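Local coordinates for protein Exo beta-1,2-glucooligosaccharide sophorohydrolase (non-reducing end) (Parabacteroides distasonis ATCC 8503, PDB 5Z06) that hydrolyses linear beta-1,2-glucan and beta-1,2-glucooligosaccharides of four or more glucose units, releasing sophorose from the non-reducing end, at residues D319-T323 against G324-F328; W643-Y646 against G647-A651; N517-G521 against E522-V526; A599-P602 against M603-D607. All blocks are in the same frame, centred on the assembly; numbering follows the deposited sequence.

Contact 1. Residues D319-T323 against G324-F328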
# COMPACT_ATOMS: atom_id res chain seq x y z
N ASP A 319 -1.35 -4.39 -14.09
CA ASP A 319 -2.44 -3.95 -14.97
C ASP A 319 -3.75 -3.69 -14.26
O ASP A 319 -4.64 -3.07 -14.83
CB ASP A 319 -2.69 -4.98 -16.06
CG ASP A 319 -1.46 -5.21 -16.94
OD1 ASP A 319 -0.59 -4.32 -17.05
OD2 ASP A 319 -1.39 -6.29 -17.53
N MET A 320 -3.87 -4.15 -13.03
CA MET A 320 -5.14 -4.11 -12.36
C MET A 320 -5.30 -2.80 -11.64
O MET A 320 -4.51 -2.47 -10.77
CB MET A 320 -5.24 -5.26 -11.38
CG MET A 320 -6.60 -5.42 -10.78
SD MET A 320 -6.57 -6.77 -9.61
CE MET A 320 -5.70 -6.01 -8.23
N ILE A 321 -6.36 -2.09 -11.99
CA ILE A 321 -6.76 -0.88 -11.29
C ILE A 321 -7.90 -1.15 -10.35
O ILE A 321 -8.68 -2.08 -10.53
CB ILE A 321 -7.03 0.31 -12.23
CG1 ILE A 321 -8.22 0.10 -13.16
CG2 ILE A 321 -5.77 0.63 -13.00
CD1 ILE A 321 -9.50 0.71 -12.65
N ALA A 322 -7.91 -0.38 -9.27
CA ALA A 322 -8.96 -0.45 -8.26
C ALA A 322 -9.81 0.79 -8.50
O ALA A 322 -9.29 1.90 -8.54
CB ALA A 322 -8.37 -0.45 -6.87
N THR A 323 -11.11 0.58 -8.69
CA THR A 323 -11.97 1.67 -9.08
C THR A 323 -12.25 2.64 -7.96
O THR A 323 -12.35 3.83 -8.21
CB THR A 323 -13.29 1.11 -9.60
OG1 THR A 323 -13.79 0.18 -8.65
CG2 THR A 323 -13.04 0.41 -10.92
N GLY A 324 -12.38 2.16 -6.72
CA GLY A 324 -12.55 3.08 -5.59
C GLY A 324 -11.33 3.96 -5.33
O GLY A 324 -11.45 5.18 -5.20
N ALA A 325 -10.16 3.32 -5.25
CA ALA A 325 -8.91 4.03 -5.14
C ALA A 325 -8.72 5.00 -6.30
O ALA A 325 -8.09 6.05 -6.16
CB ALA A 325 -7.78 3.02 -5.13
N SER A 326 -9.23 4.61 -7.45
CA SER A 326 -9.14 5.45 -8.63
C SER A 326 -9.95 6.70 -8.50
O SER A 326 -9.51 7.77 -8.92
CB SER A 326 -9.56 4.67 -9.88
OG SER A 326 -8.57 3.72 -10.19
N GLY A 327 -11.11 6.58 -7.89
CA GLY A 327 -11.92 7.75 -7.55
C GLY A 327 -11.17 8.66 -6.59
O GLY A 327 -11.15 9.89 -6.76
N PHE A 328 -10.53 8.06 -5.59
CA PHE A 328 -9.75 8.85 -4.64
C PHE A 328 -8.63 9.55 -5.40
O PHE A 328 -8.37 10.72 -5.16
CB PHE A 328 -9.16 8.00 -3.54
CG PHE A 328 -10.16 7.16 -2.76
CD1 PHE A 328 -11.52 7.42 -2.77
CD2 PHE A 328 -9.70 6.11 -1.97
CE1 PHE A 328 -12.41 6.65 -2.04
CE2 PHE A 328 -10.58 5.33 -1.24
CZ PHE A 328 -11.94 5.60 -1.28
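Ala322 and Thr323 meet Ser326 and Gly327 in a buried, local helix-start contact, where strand 320-322 runs straight into the first turn of helix 323-338. The short strand and helix segments are inclined at 66° to each other. Ala322 holds the N-cap position, and its carbonyl is gripped twice by one residue: Ser326 N donates to Ala322 O at 2.9 Å through a bent bond (134° at the hydrogen), while Ser326 OG donates to the same Ala322 O at 2.6 Å. The two donors arrive from opposite faces of the carbonyl plane. With OG beside its own backbone N (chi1 -72°), the hydroxyl folds back along the helix toward the carbonyl four residues earlier, and it also accepts from Ala310 N. Such a serine-to-carbonyl bond is a well-known local motif of helices; here it lies in the first turn of a helix, in a domain whose family membership is consistent with the (alpha/alpha)6 barrel of six-hairpin glycosidases. One residue further on, Gly327 N bonds to Thr323 O at 3.0 Å, continuing the regular pattern. Apolar contact is slight, with Ala322 CB 3.9 Å from Ala325 CB; Ile321 CD1 lies beside the hydroxyl, 4.0 Å from Ser326 OG. Thr323 OG1 turns instead to the carbonyls of Ser369 and His370, beside strand 371-373. Further along, Gly324 O lies over one face of the Phe328 ring, which also meets Tyr539 and Phe397.

Contact 2. Residues W643-Y646 against G647-A651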
# COMPACT_ATOMS: atom_id res chain seq x y z
N TRP A 643 9.10 6.83 5.00
CA TRP A 643 8.91 7.75 3.87
C TRP A 643 9.50 7.15 2.61
O TRP A 643 10.64 6.76 2.59
CB TRP A 643 9.56 9.07 4.14
CG TRP A 643 9.39 10.01 3.03
CD1 TRP A 643 10.34 10.39 2.15
CD2 TRP A 643 8.19 10.71 2.68
NE1 TRP A 643 9.82 11.28 1.25
CE2 TRP A 643 8.50 11.51 1.56
CE3 TRP A 643 6.90 10.75 3.21
CZ2 TRP A 643 7.56 12.35 0.95
CZ3 TRP A 643 5.95 11.59 2.60
CH2 TRP A 643 6.29 12.38 1.48
N GLY A 644 8.70 7.11 1.57
CA GLY A 644 9.09 6.48 0.34
C GLY A 644 8.70 7.34 -0.85
O GLY A 644 8.25 8.49 -0.70
N GLU A 645 8.77 6.70 -2.02
CA GLU A 645 8.69 7.35 -3.32
C GLU A 645 7.29 7.83 -3.62
O GLU A 645 7.11 8.80 -4.38
CB GLU A 645 9.13 6.39 -4.42
CG GLU A 645 10.62 6.05 -4.39
CD GLU A 645 11.03 5.06 -3.33
OE1 GLU A 645 10.18 4.46 -2.66
OE2 GLU A 645 12.24 4.86 -3.19
N TYR A 646 6.29 7.13 -3.04
CA TYR A 646 4.90 7.47 -3.26
C TYR A 646 4.22 7.95 -1.98
O TYR A 646 3.02 7.84 -1.85
CB TYR A 646 4.16 6.31 -3.89
CG TYR A 646 4.56 5.99 -5.32
CD1 TYR A 646 5.00 6.97 -6.21
CD2 TYR A 646 4.48 4.70 -5.78
CE1 TYR A 646 5.36 6.64 -7.50
CE2 TYR A 646 4.82 4.38 -7.07
CZ TYR A 646 5.25 5.35 -7.92
OH TYR A 646 5.59 5.00 -9.18
N GLY A 647 4.99 8.55 -1.09
CA GLY A 647 4.49 9.07 0.16
C GLY A 647 4.89 8.07 1.22
O GLY A 647 5.86 7.33 1.06
N PHE A 648 4.14 8.03 2.30
CA PHE A 648 4.50 7.13 3.38
C PHE A 648 4.15 5.73 2.99
O PHE A 648 3.17 5.49 2.29
CB PHE A 648 3.82 7.50 4.69
CG PHE A 648 4.19 8.84 5.19
CD1 PHE A 648 5.33 9.02 5.94
CD2 PHE A 648 3.38 9.94 4.94
CE1 PHE A 648 5.66 10.26 6.43
CE2 PHE A 648 3.72 11.19 5.42
CZ PHE A 648 4.86 11.35 6.16
N ARG A 649 4.94 4.79 3.49
CA ARG A 649 4.61 3.39 3.30
C ARG A 649 3.28 3.08 3.94
O ARG A 649 2.83 3.77 4.83
CB ARG A 649 5.73 2.51 3.84
CG ARG A 649 7.00 2.76 3.06
CD ARG A 649 8.10 1.79 3.40
NE ARG A 649 9.31 2.26 2.77
CZ ARG A 649 9.61 2.09 1.49
NH1 ARG A 649 8.79 1.42 0.67
NH2 ARG A 649 10.76 2.58 1.03
N ASP A 650 2.64 2.05 3.45
CA ASP A 650 1.25 1.80 3.80
C ASP A 650 0.99 1.67 5.29
O ASP A 650 -0.04 2.13 5.79
CB ASP A 650 0.76 0.55 3.12
CG ASP A 650 -0.72 0.44 3.14
OD1 ASP A 650 -1.38 1.45 2.79
OD2 ASP A 650 -1.24 -0.65 3.48
N ALA A 651 1.92 1.04 5.99
CA ALA A 651 1.78 0.77 7.40
C ALA A 651 3.11 0.39 7.97
O ALA A 651 4.00 -0.06 7.26
CB ALA A 651 0.79 -0.37 7.64
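Trp643 and Phe648 face each other as a non-hydrogen-bonded antiparallel pair, with Gly644 and Gly647 as the hydrogen-bonded pair beyond them, so that residues 643-648 form a tight hairpin closed by a type I turn from Gly644 to Gly647. Gly644 N donates to Gly647 O at 2.9 Å; the return bond, Gly647 N to Gly644 O, is longer at 3.3 Å and comes from well above the carbonyl plane. On the face of the hairpin carrying both aromatic residues, Trp643 sets the edge of its six-membered ring against the face of Phe648 in a T-shaped stack, the planes at 77°. CE3 and CZ3 form that edge; CE3 lies over the centre of the phenyl ring, 3.5 Å from Phe648 CE1. Trp643 has CG opposite its backbone N (chi1 180°), and this swings the indole over the partner strand, where Gly647 CA makes a CH-pi contact 4.2 Å from the centroid of the six-membered ring. The charged ends do not touch: Glu645 OE1 is 4.2 Å from Arg649 NH2 and lies well out of the guanidinium plane, an attraction of charges and not a salt bridge. Glu645 OE2 instead forms a salt bridge with Arg237 and accepts from Thr245 N. The hairpin directly follows helix 639-642 and is buried, with Met290, Ala294 and Val291 of helix 284-297 against the aromatic pair and strand 243-247 touching Trp643 and Glu645.

Contact 3. Residues N517-G521 against E522-V526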
# COMPACT_ATOMS: atom_id res chain seq x y z
N ASN A 517 -22.71 6.33 23.32
CA ASN A 517 -21.67 6.11 24.31
C ASN A 517 -20.58 7.16 24.21
O ASN A 517 -20.46 7.88 23.20
CB ASN A 517 -21.05 4.74 24.14
CG ASN A 517 -22.01 3.63 24.49
OD1 ASN A 517 -22.28 3.44 25.66
ND2 ASN A 517 -22.52 2.91 23.49
N THR A 518 -19.80 7.25 25.28
CA THR A 518 -18.67 8.15 25.37
C THR A 518 -17.37 7.35 25.37
O THR A 518 -17.26 6.34 26.06
CB THR A 518 -18.77 9.03 26.62
OG1 THR A 518 -19.95 9.83 26.52
CG2 THR A 518 -17.58 9.98 26.75
N TYR A 519 -16.40 7.84 24.60
CA TYR A 519 -15.06 7.23 24.48
C TYR A 519 -14.08 8.36 24.58
O TYR A 519 -14.18 9.34 23.83
CB TYR A 519 -14.89 6.55 23.12
CG TYR A 519 -16.00 5.61 22.80
CD1 TYR A 519 -16.02 4.31 23.31
CD2 TYR A 519 -17.08 6.04 22.04
CE1 TYR A 519 -17.06 3.45 23.02
CE2 TYR A 519 -18.13 5.19 21.74
CZ TYR A 519 -18.12 3.91 22.23
OH TYR A 519 -19.17 3.12 21.91
N TYR A 520 -13.16 8.24 25.53
CA TYR A 520 -12.11 9.24 25.71
C TYR A 520 -12.77 10.61 25.80
O TYR A 520 -12.30 11.60 25.22
CB TYR A 520 -11.09 9.15 24.57
CG TYR A 520 -10.65 7.71 24.41
CD1 TYR A 520 -9.74 7.15 25.29
CD2 TYR A 520 -11.22 6.90 23.44
CE1 TYR A 520 -9.39 5.82 25.21
CE2 TYR A 520 -10.84 5.57 23.34
CZ TYR A 520 -9.94 5.04 24.24
OH TYR A 520 -9.55 3.72 24.18
N GLY A 521 -13.89 10.65 26.52
CA GLY A 521 -14.59 11.90 26.79
C GLY A 521 -15.41 12.49 25.67
O GLY A 521 -16.05 13.53 25.87
N GLU A 522 -15.40 11.84 24.50
CA GLU A 522 -16.15 12.26 23.34
C GLU A 522 -17.39 11.41 23.23
O GLU A 522 -17.29 10.20 23.06
CB GLU A 522 -15.34 12.10 22.06
CG GLU A 522 -14.14 13.02 21.98
CD GLU A 522 -14.51 14.48 21.90
OE1 GLU A 522 -15.63 14.79 21.47
OE2 GLU A 522 -13.68 15.32 22.28
N ASN A 523 -18.55 12.07 23.32
CA ASN A 523 -19.79 11.39 23.11
C ASN A 523 -20.08 11.21 21.63
O ASN A 523 -20.31 12.17 20.91
CB ASN A 523 -20.94 12.13 23.72
CG ASN A 523 -22.16 11.28 23.67
OD1 ASN A 523 -22.91 11.31 22.70
ND2 ASN A 523 -22.29 10.39 24.64
N LEU A 524 -20.13 9.95 21.23
CA LEU A 524 -20.28 9.58 19.85
C LEU A 524 -21.75 9.37 19.55
O LEU A 524 -22.33 8.39 20.00
CB LEU A 524 -19.48 8.29 19.60
CG LEU A 524 -19.06 8.00 18.18
CD1 LEU A 524 -18.21 9.15 17.62
CD2 LEU A 524 -18.29 6.69 18.13
N LYS A 525 -22.37 10.29 18.81
CA LYS A 525 -23.78 10.14 18.46
C LYS A 525 -24.05 8.96 17.54
O LYS A 525 -25.03 8.24 17.68
CB LYS A 525 -24.33 11.42 17.85
CG LYS A 525 -24.49 12.55 18.86
CD LYS A 525 -24.84 13.84 18.13
CE LYS A 525 -25.18 14.98 19.07
NZ LYS A 525 -24.08 15.98 19.13
N VAL A 526 -23.16 8.74 16.59
CA VAL A 526 -23.33 7.69 15.62
C VAL A 526 -22.04 6.91 15.52
O VAL A 526 -20.94 7.47 15.65
CB VAL A 526 -23.68 8.30 14.26
CG1 VAL A 526 -23.52 7.29 13.12
CG2 VAL A 526 -25.10 8.86 14.30
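A beta hairpin with a two-residue loop at the protein surface pairs Thr518 and Tyr519 with Asn523 and Glu522 through a type I' turn. Both corner residues, Tyr520 and Gly521, have the positive phi (51° and 77°) required by this turn, whose twist suits that of a short antiparallel ladder. Tyr519 and Glu522 are the hydrogen-bonded pair: Tyr519 N donates to Glu522 O at 3.0 Å, and Glu522 N to Tyr519 O at 2.9 Å. Past the non-hydrogen-bonded pair, Leu524 N reaches Asn517 O at 2.9 Å, nearly in line with the carbonyl. Between these rungs, Thr518 CA makes a CA-H...O contact of 3.4 Å with Glu522 O. On the face carrying Thr518 and Asn523, Asn523 ND2 donates to Thr518 OG1 at 3.1 Å, with the hydroxyl oxygen close to the amide plane. Putting CG opposite its backbone N (chi1 -171°) carries the Asn523 amide across to the partner strand, where ND2 also bonds to Gly516 O. Tyr519 CE2 packs on Leu524 CD2 at 3.9 Å, the side chains crossing nearly at right angles, while Tyr519 OH is anchored by Asp509 and Asn515. Polar bonds of backbone and amide thus carry this hairpin, with one small apolar contact, and salt bridges from Glu522 to Lys565 and from Lys525 to Glu558 tie the second segment to helix 556-573.

Contact 4. Residues A599-P602 against M603-D607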
# COMPACT_ATOMS: atom_id res chain seq x y z
N ALA A 599 -8.36 -4.88 9.59
CA ALA A 599 -9.17 -3.67 9.63
C ALA A 599 -9.02 -3.10 11.04
O ALA A 599 -9.87 -3.30 11.87
CB ALA A 599 -10.63 -4.00 9.29
N GLN A 600 -7.91 -2.41 11.30
CA GLN A 600 -7.59 -2.02 12.67
C GLN A 600 -8.46 -0.90 13.14
O GLN A 600 -8.98 -0.09 12.34
CB GLN A 600 -6.11 -1.64 12.81
CG GLN A 600 -5.13 -2.74 12.46
CD GLN A 600 -5.36 -4.01 13.26
OE1 GLN A 600 -6.37 -4.68 13.07
NE2 GLN A 600 -4.42 -4.34 14.15
N GLU A 601 -8.63 -0.85 14.45
CA GLU A 601 -9.49 0.15 15.11
C GLU A 601 -8.83 0.52 16.42
O GLU A 601 -8.01 -0.25 16.91
CB GLU A 601 -10.88 -0.42 15.43
CG GLU A 601 -11.52 -1.29 14.37
CD GLU A 601 -12.79 -1.96 14.86
OE1 GLU A 601 -13.32 -1.55 15.92
OE2 GLU A 601 -13.25 -2.89 14.17
N PRO A 602 -9.24 1.66 17.03
CA PRO A 602 -8.79 1.97 18.39
C PRO A 602 -9.56 1.13 19.41
O PRO A 602 -10.34 1.64 20.22
CB PRO A 602 -9.07 3.47 18.51
CG PRO A 602 -10.25 3.71 17.63
CD PRO A 602 -10.14 2.71 16.50
N MET A 603 -9.31 -0.17 19.35
CA MET A 603 -9.91 -1.17 20.22
C MET A 603 -8.86 -2.27 20.37
O MET A 603 -8.27 -2.67 19.35
CB MET A 603 -11.16 -1.75 19.55
CG MET A 603 -12.33 -0.79 19.44
SD MET A 603 -13.00 -0.31 21.05
CE MET A 603 -13.86 -1.83 21.46
N PRO A 604 -8.64 -2.79 21.60
CA PRO A 604 -7.61 -3.84 21.82
C PRO A 604 -7.61 -4.98 20.82
O PRO A 604 -6.55 -5.39 20.37
CB PRO A 604 -7.93 -4.37 23.21
CG PRO A 604 -8.49 -3.17 23.93
CD PRO A 604 -9.18 -2.31 22.89
N HIS A 605 -8.79 -5.45 20.48
CA HIS A 605 -8.93 -6.62 19.59
C HIS A 605 -8.70 -6.30 18.10
O HIS A 605 -8.73 -7.20 17.26
CB HIS A 605 -10.29 -7.27 19.79
CG HIS A 605 -11.42 -6.52 19.13
ND1 HIS A 605 -11.78 -5.25 19.50
CD2 HIS A 605 -12.24 -6.87 18.11
CE1 HIS A 605 -12.79 -4.85 18.75
NE2 HIS A 605 -13.08 -5.80 17.88
N ARG A 606 -8.49 -5.03 17.78
CA ARG A 606 -8.21 -4.60 16.44
C ARG A 606 -6.99 -3.69 16.48
O ARG A 606 -6.87 -2.75 15.70
CB ARG A 606 -9.44 -3.88 15.86
CG ARG A 606 -10.65 -4.79 15.69
CD ARG A 606 -10.59 -5.60 14.40
NE ARG A 606 -11.68 -6.57 14.35
CZ ARG A 606 -11.63 -7.83 14.81
NH1 ARG A 606 -10.51 -8.34 15.31
NH2 ARG A 606 -12.71 -8.60 14.71
N ASP A 607 -6.07 -3.99 17.40
CA ASP A 607 -4.80 -3.26 17.47
C ASP A 607 -3.69 -4.24 17.82
O ASP A 607 -3.78 -4.95 18.80
CB ASP A 607 -4.90 -2.19 18.53
CG ASP A 607 -3.69 -1.31 18.59
OD1 ASP A 607 -2.95 -1.24 17.60
OD2 ASP A 607 -3.49 -0.68 19.65
O HOH W 1 -2.81 -1.97 14.99
O HOH W 2 -14.06 -5.18 15.28
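With CG beside its backbone N (chi1 -65°) and a second bend at chi2 (-82°), Arg606 lays its aliphatic stem along Glu601, which is extended beyond CG; the two side chains run together, pointing the same way. Arg606 CG touches Glu601 OE2 at 3.6 Å, yet the charged ends stay apart, with Arg606 NE 4.0 Å from that same Glu601 OE2. A water joins Glu601 to His605, donating to Glu601 OE2 at 2.7 Å and lying 2.8 Å from His605 NE2. The imidazole presents its CD2 corner over the centre of the guanidinium group, and Arg606 NH1 makes a weak bond to His605 O. In the backbone, Glu601 N donates to Arg606 O at 2.9 Å and pins the loop. Gln600 folds its amide against this carbonyl without bonding to it, and Gln600 NE2 donates to a second water at 3.0 Å, close to Asp607. That carboxylate is held by the hydroxyls of Tyr581 and Tyr570. Between the two halves, Pro602 centres an inverse gamma turn, its weak bond running from Met603 N to Glu601 O at 2.8 Å, and a single 3-10 turn follows at Pro604 and His605. The whole is a compact irregular loop joining strands 597-599 and 610-611; a glycerol, probably from the crystallisation liquor, is hydrogen-bonded to Gln600 OE1 and may mark a pocket.

Overall arrangement
The four local contacts grade from core to surface. Contacts 1 and 2 are fully buried, with centres about 18 Å apart: one relies on a doubly accepting carbonyl at a helix start, the other on aromatic packing across a hairpin. Contact 3 is also a hairpin with a two-residue loop, though with a type I' in place of a type I turn; it lies about 31 Å from the chain centre, and there hydrogen bonds and salt bridges to a neighbouring helix replace the stacked rings. Contact 4, partly buried, uses waters between polar side chains. Contacts 3 and 4, about 17 Å apart between centres, both lean on helix 556-573, where Tyr570 touches Tyr520 and Pro602. Contacts 2, 3 and 4 share the glycoamylase-like region.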